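Local coordinates for 2-dehydropantoate 2-reductase (Enterococcus faecium, PDB 3WFI), which acts as a D-mandelate dehydrogenase that uses NADH, although its sequence places it in the ketopantoate reductase family, at residues K85-I90 with E114-M119; A229-I234 with K286-A291. One frame throughout, in Å; residues are numbered along the deposited sequence.

Interaction 1: K85-I90 with E114-M119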
loop_
_atom_site.group_PDB
_atom_site.type_symbol
_atom_site.label_atom_id
_atom_site.label_comp_id
_atom_site.label_asym_id
_atom_site.label_seq_id
_atom_site.Cartn_x
_atom_site.Cartn_y
_atom_site.Cartn_z
ATOM N N LYS B 85 -17.055 22.509 4.224
ATOM C CA LYS B 85 -17.272 23.835 3.659
ATOM C C LYS B 85 -18.740 24.308 3.788
ATOM O O LYS B 85 -18.988 25.456 4.162
ATOM C CB LYS B 85 -16.819 23.840 2.194
ATOM C CG LYS B 85 -17.033 25.148 1.461
ATOM C CD LYS B 85 -16.408 26.281 2.230
ATOM C CE LYS B 85 -16.394 27.567 1.438
ATOM N NZ LYS B 85 -15.478 28.538 2.092
ATOM N N MET B 86 -19.695 23.430 3.473
ATOM C CA MET B 86 -21.117 23.732 3.652
ATOM C C MET B 86 -21.386 24.142 5.106
ATOM O O MET B 86 -21.968 25.199 5.371
ATOM C CB MET B 86 -21.985 22.530 3.259
ATOM C CG MET B 86 -23.475 22.663 3.576
ATOM S SD MET B 86 -24.295 24.013 2.694
ATOM C CE MET B 86 -24.614 23.217 1.119
ATOM N N LEU B 87 -20.933 23.330 6.045
ATOM C CA LEU B 87 -21.128 23.628 7.469
ATOM C C LEU B 87 -20.498 24.951 7.865
ATOM O O LEU B 87 -21.131 25.740 8.566
ATOM C CB LEU B 87 -20.583 22.498 8.346
ATOM C CG LEU B 87 -21.420 21.215 8.254
ATOM C CD1 LEU B 87 -20.690 20.055 8.916
ATOM C CD2 LEU B 87 -22.787 21.417 8.872
ATOM N N GLN B 88 -19.267 25.195 7.407
ATOM C CA GLN B 88 -18.586 26.461 7.657
ATOM C C GLN B 88 -19.430 27.618 7.145
ATOM O O GLN B 88 -19.620 28.601 7.841
ATOM C CB GLN B 88 -17.196 26.500 6.980
ATOM C CG GLN B 88 -16.108 25.742 7.739
ATOM C CD GLN B 88 -14.811 25.567 6.938
ATOM O OE1 GLN B 88 -14.710 25.982 5.780
ATOM N NE2 GLN B 88 -13.823 24.923 7.553
ATOM N N ASP B 89 -19.930 27.485 5.922
ATOM C CA ASP B 89 -20.766 28.520 5.319
ATOM C C ASP B 89 -22.106 28.756 6.020
ATOM O O ASP B 89 -22.597 29.875 6.017
ATOM C CB ASP B 89 -21.039 28.198 3.849
ATOM C CG ASP B 89 -19.841 28.469 2.959
ATOM O OD1 ASP B 89 -18.930 29.200 3.390
ATOM O OD2 ASP B 89 -19.816 27.946 1.830
ATOM N N ILE B 90 -22.719 27.721 6.582
ATOM C CA ILE B 90 -24.065 27.867 7.149
ATOM C C ILE B 90 -24.094 27.957 8.672
ATOM O O ILE B 90 -25.186 27.969 9.258
ATOM C CB ILE B 90 -25.018 26.742 6.678
ATOM C CG1 ILE B 90 -24.675 25.394 7.326
ATOM C CG2 ILE B 90 -25.007 26.643 5.160
ATOM C CD1 ILE B 90 -25.635 24.276 6.973
ATOM N N GLU B 114 -19.579 17.272 14.264
ATOM C CA GLU B 114 -19.314 17.538 15.691
ATOM C C GLU B 114 -18.592 18.858 15.975
ATOM O O GLU B 114 -18.705 19.413 17.071
ATOM C CB GLU B 114 -18.512 16.390 16.319
ATOM C CG GLU B 114 -18.436 16.464 17.837
ATOM C CD GLU B 114 -17.649 15.320 18.443
ATOM O OE1 GLU B 114 -16.626 14.926 17.849
ATOM O OE2 GLU B 114 -18.062 14.822 19.513
ATOM N N LYS B 115 -17.843 19.360 15.003
ATOM C CA LYS B 115 -17.182 20.661 15.153
ATOM C C LYS B 115 -18.193 21.799 15.289
ATOM O O LYS B 115 -17.846 22.878 15.790
ATOM C CB LYS B 115 -16.234 20.923 13.973
ATOM C CG LYS B 115 -15.023 19.997 13.961
ATOM C CD LYS B 115 -14.281 19.939 12.626
ATOM C CE LYS B 115 -13.171 18.886 12.629
ATOM N NZ LYS B 115 -12.533 18.729 11.287
ATOM N N PHE B 116 -19.437 21.548 14.865
ATOM C CA PHE B 116 -20.482 22.586 14.761
ATOM C C PHE B 116 -21.673 22.374 15.681
ATOM O O PHE B 116 -22.312 23.339 16.082
ATOM C CB PHE B 116 -20.972 22.668 13.307
ATOM C CG PHE B 116 -19.882 22.995 12.331
ATOM C CD1 PHE B 116 -19.628 24.304 11.968
ATOM C CD2 PHE B 116 -19.094 21.991 11.791
ATOM C CE1 PHE B 116 -18.615 24.609 11.063
ATOM C CE2 PHE B 116 -18.080 22.286 10.886
ATOM C CZ PHE B 116 -17.837 23.601 10.529
ATOM N N VAL B 117 -21.997 21.115 15.973
ATOM C CA VAL B 117 -23.038 20.782 16.935
ATOM C C VAL B 117 -22.569 19.606 17.786
ATOM O O VAL B 117 -21.826 18.750 17.299
ATOM C CB VAL B 117 -24.405 20.458 16.264
ATOM C CG1 VAL B 117 -24.821 21.561 15.290
ATOM C CG2 VAL B 117 -24.371 19.119 15.558
ATOM N N PRO B 118 -22.994 19.555 19.063
ATOM C CA PRO B 118 -22.618 18.399 19.886
ATOM C C PRO B 118 -23.202 17.083 19.360
ATOM O O PRO B 118 -24.236 17.078 18.700
ATOM C CB PRO B 118 -23.209 18.729 21.253
ATOM C CG PRO B 118 -24.294 19.710 20.982
ATOM C CD PRO B 118 -23.827 20.511 19.806
ATOM N N MET B 119 -22.519 15.992 19.677
ATOM C CA MET B 119 -22.893 14.656 19.262
ATOM C C MET B 119 -24.343 14.311 19.611
ATOM O O MET B 119 -25.029 13.653 18.827
ATOM C CB MET B 119 -21.937 13.642 19.919
ATOM C CG MET B 119 -21.933 12.261 19.291
ATOM S SD MET B 119 -21.547 12.274 17.532
ATOM C CE MET B 119 -19.878 12.928 17.470
#
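Leu87 and Phe116 meet in the Rossmann-type nucleotide-binding domain, where helix 80-90, on the crossover from strand 71-76 to the parallel strand 98-102, is touched by the loop that runs from helix 109-113 to strand 122-127. The contact turns on a single aromatic ring. Leu87 CB sits over the middle of one face of Phe116, 3.6 Å from the ring centroid and only 13° off the ring normal, which makes it a CH-pi contact. One methyl extends the overlap: Leu87 CD1 comes within 3.8 Å of Phe116 CD2. In Phe116, CG lies anti to the carbonyl carbon (chi1 -59°), and this swings the ring out of the loop and onto the helix surface. The helix also meets the far end of the ring one residue further on, with Gln88 CG 3.9 Å from Phe116 CZ and Gln88 N 3.8 Å from Phe116 CE1, the latter approaching obliquely. The Gln88 chain touches the ring through CG, while its amide carries on past it. Leu87 is buried and also packs on Ile112 and Ile113, while Phe116 reaches Ile94 of strand 94-95. Beside this patch, Lys115 of the loop forms a salt bridge to Glu84 of helix 80-90. No hydrogen bond links the two segments, so the fit between the leucine and the phenylalanine face depends on dispersion and the exclusion of water.

Interaction 2: A229-I234 with K286-A291; sequences AAVEKI and KKYGVA
A short hydrogen bond stands out here: Tyr288 OH donates to Glu232 OE2 at 2.5 Å, and the acceptor uses its anti lone pair, the one directed away from the other carboxylate oxygen. Glu232 OE2 lies at the edge of the phenol, in the ring plane, whereas the carboxylate is turned 86° against that plane, almost perpendicular. Glu232 reaches the phenol through a chain that is extended beyond CG. The same ring is covered on one face by Val231, whose CG1 stands 3.5 Å from the Tyr288 centroid and 11° off the normal, a CH-pi contact over the centre. Having CG1 anti to the backbone N (chi1 177°) sets this methyl over the ring and turns CG2 toward Val290, where the two CG2 atoms of Val231 and Val290 pass at 4.2 Å. Tyr288 is thus gripped by a methyl on a face and by a carboxylate at its edge. Glu232 OE2 is also in a salt bridge with Lys284, which would favour the ionised carboxylate. Both segments are helix ends: helix 214-231 closes in a Schellman motif with Lys233 as its C-prime residue, and helix 278-288 gives way at Gly289, which has positive phi. Around them, Glu232 OE1 is hydrogen-bonded to Tyr185 OH of helix 180-191, Ala229 and Ile234 pack on that helix, and Val290 leans back on Lys227 and Val228 of helix 214-231.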
loop_
_atom_site.group_PDB
_atom_site.type_symbol
_atom_site.label_atom_id
_atom_site.label_comp_id
_atom_site.label_asym_id
_atom_site.label_seq_id
_atom_site.Cartn_x
_atom_site.Cartn_y
_atom_site.Cartn_z
ATOM N N ALA B 229 -14.527 1.140 15.310
ATOM C CA ALA B 229 -15.983 1.055 15.564
ATOM C C ALA B 229 -16.296 0.609 16.998
ATOM O O ALA B 229 -17.216 1.133 17.631
ATOM C CB ALA B 229 -16.645 0.128 14.561
ATOM N N ALA B 230 -15.507 -0.333 17.519
ATOM C CA ALA B 230 -15.684 -0.799 18.895
ATOM C C ALA B 230 -15.521 0.331 19.929
ATOM O O ALA B 230 -16.235 0.373 20.926
ATOM C CB ALA B 230 -14.728 -1.944 19.199
ATOM N N VAL B 231 -14.594 1.247 19.682
ATOM C CA VAL B 231 -14.430 2.429 20.535
ATOM C C VAL B 231 -15.717 3.251 20.531
ATOM O O VAL B 231 -16.111 3.810 21.552
ATOM C CB VAL B 231 -13.245 3.308 20.079
ATOM C CG1 VAL B 231 -13.147 4.576 20.932
ATOM C CG2 VAL B 231 -11.935 2.531 20.144
ATOM N N GLU B 232 -16.391 3.300 19.396
ATOM C CA GLU B 232 -17.664 4.019 19.282
ATOM C C GLU B 232 -18.887 3.121 19.602
ATOM O O GLU B 232 -20.001 3.423 19.195
ATOM C CB GLU B 232 -17.768 4.641 17.889
ATOM C CG GLU B 232 -16.599 5.582 17.614
ATOM C CD GLU B 232 -16.502 6.076 16.197
ATOM O OE1 GLU B 232 -17.159 5.506 15.296
ATOM O OE2 GLU B 232 -15.735 7.044 15.982
ATOM N N LYS B 233 -18.654 2.038 20.348
ATOM C CA LYS B 233 -19.705 1.160 20.865
ATOM C C LYS B 233 -20.447 0.427 19.767
ATOM O O LYS B 233 -21.611 0.070 19.942
ATOM C CB LYS B 233 -20.712 1.933 21.737
ATOM C CG LYS B 233 -20.086 2.869 22.760
ATOM C CD LYS B 233 -19.163 2.127 23.705
ATOM C CE LYS B 233 -18.575 3.056 24.768
ATOM N NZ LYS B 233 -17.338 2.459 25.335
ATOM N N ILE B 234 -19.770 0.187 18.650
ATOM C CA ILE B 234 -20.338 -0.579 17.561
ATOM C C ILE B 234 -19.490 -1.838 17.380
ATOM O O ILE B 234 -18.307 -1.753 17.062
ATOM C CB ILE B 234 -20.321 0.223 16.248
ATOM C CG1 ILE B 234 -21.232 1.476 16.353
ATOM C CG2 ILE B 234 -20.726 -0.696 15.096
ATOM C CD1 ILE B 234 -22.710 1.206 16.121
ATOM N N LYS B 286 -6.042 7.769 15.146
ATOM C CA LYS B 286 -5.137 8.705 15.821
ATOM C C LYS B 286 -5.752 9.249 17.106
ATOM O O LYS B 286 -5.087 9.341 18.133
ATOM C CB LYS B 286 -4.779 9.873 14.905
ATOM C CG LYS B 286 -3.740 9.560 13.844
ATOM C CD LYS B 286 -3.558 10.785 12.951
ATOM C CE LYS B 286 -2.715 11.848 13.633
ATOM N NZ LYS B 286 -2.951 13.222 13.098
ATOM N N LYS B 287 -7.032 9.596 17.033
ATOM C CA LYS B 287 -7.763 10.134 18.180
ATOM C C LYS B 287 -7.928 9.091 19.284
ATOM O O LYS B 287 -7.823 9.413 20.453
ATOM C CB LYS B 287 -9.138 10.621 17.716
ATOM C CG LYS B 287 -9.957 11.325 18.782
ATOM C CD LYS B 287 -11.310 11.710 18.212
ATOM C CE LYS B 287 -12.169 12.424 19.249
ATOM N NZ LYS B 287 -13.415 12.922 18.617
ATOM N N TYR B 288 -8.195 7.845 18.908
ATOM C CA TYR B 288 -8.479 6.789 19.876
ATOM C C TYR B 288 -7.263 5.963 20.328
ATOM O O TYR B 288 -7.400 5.106 21.199
ATOM C CB TYR B 288 -9.546 5.840 19.333
ATOM C CG TYR B 288 -10.872 6.484 18.953
ATOM C CD1 TYR B 288 -11.379 7.592 19.648
ATOM C CD2 TYR B 288 -11.638 5.954 17.932
ATOM C CE1 TYR B 288 -12.598 8.152 19.306
ATOM C CE2 TYR B 288 -12.855 6.505 17.590
ATOM C CZ TYR B 288 -13.327 7.606 18.283
ATOM O OH TYR B 288 -14.545 8.146 17.928
ATOM N N GLY B 289 -6.087 6.225 19.766
ATOM C CA GLY B 289 -4.903 5.413 20.064
ATOM C C GLY B 289 -5.010 4.010 19.473
ATOM O O GLY B 289 -4.574 3.042 20.086
ATOM N N VAL B 290 -5.595 3.905 18.283
ATOM C CA VAL B 290 -5.789 2.632 17.613
ATOM C C VAL B 290 -4.986 2.646 16.308
ATOM O O VAL B 290 -5.169 3.527 15.466
ATOM C CB VAL B 290 -7.283 2.369 17.292
ATOM C CG1 VAL B 290 -7.442 1.116 16.439
ATOM C CG2 VAL B 290 -8.094 2.234 18.576
ATOM N N ALA B 291 -4.111 1.660 16.138
ATOM C CA ALA B 291 -3.252 1.596 14.974
ATOM C C ALA B 291 -4.105 1.251 13.751
ATOM O O ALA B 291 -4.894 0.321 13.802
ATOM C CB ALA B 291 -2.163 0.564 15.191
#

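In the fold
The two contacts come in series along the chain, with interaction 1 complete before interaction 2 begins, and their centres are 22 Å apart. Interaction 1 belongs to the N-terminal Rossmann-type domain, beside its eight-stranded sheet; interaction 2 lies in the helical C-terminal region, at the ends of helices 214-231 and 278-288. One thin connection spans them: Glu114 OE1 and Lys287 NZ are 3.9 Å apart, a long, weak ion pair between the two regions. Each contact stays within its own region, whereas residues seen to bind NAD(+) come from both, Gln82 on helix 80-90 among them and Arg270 and Glu273 from the second.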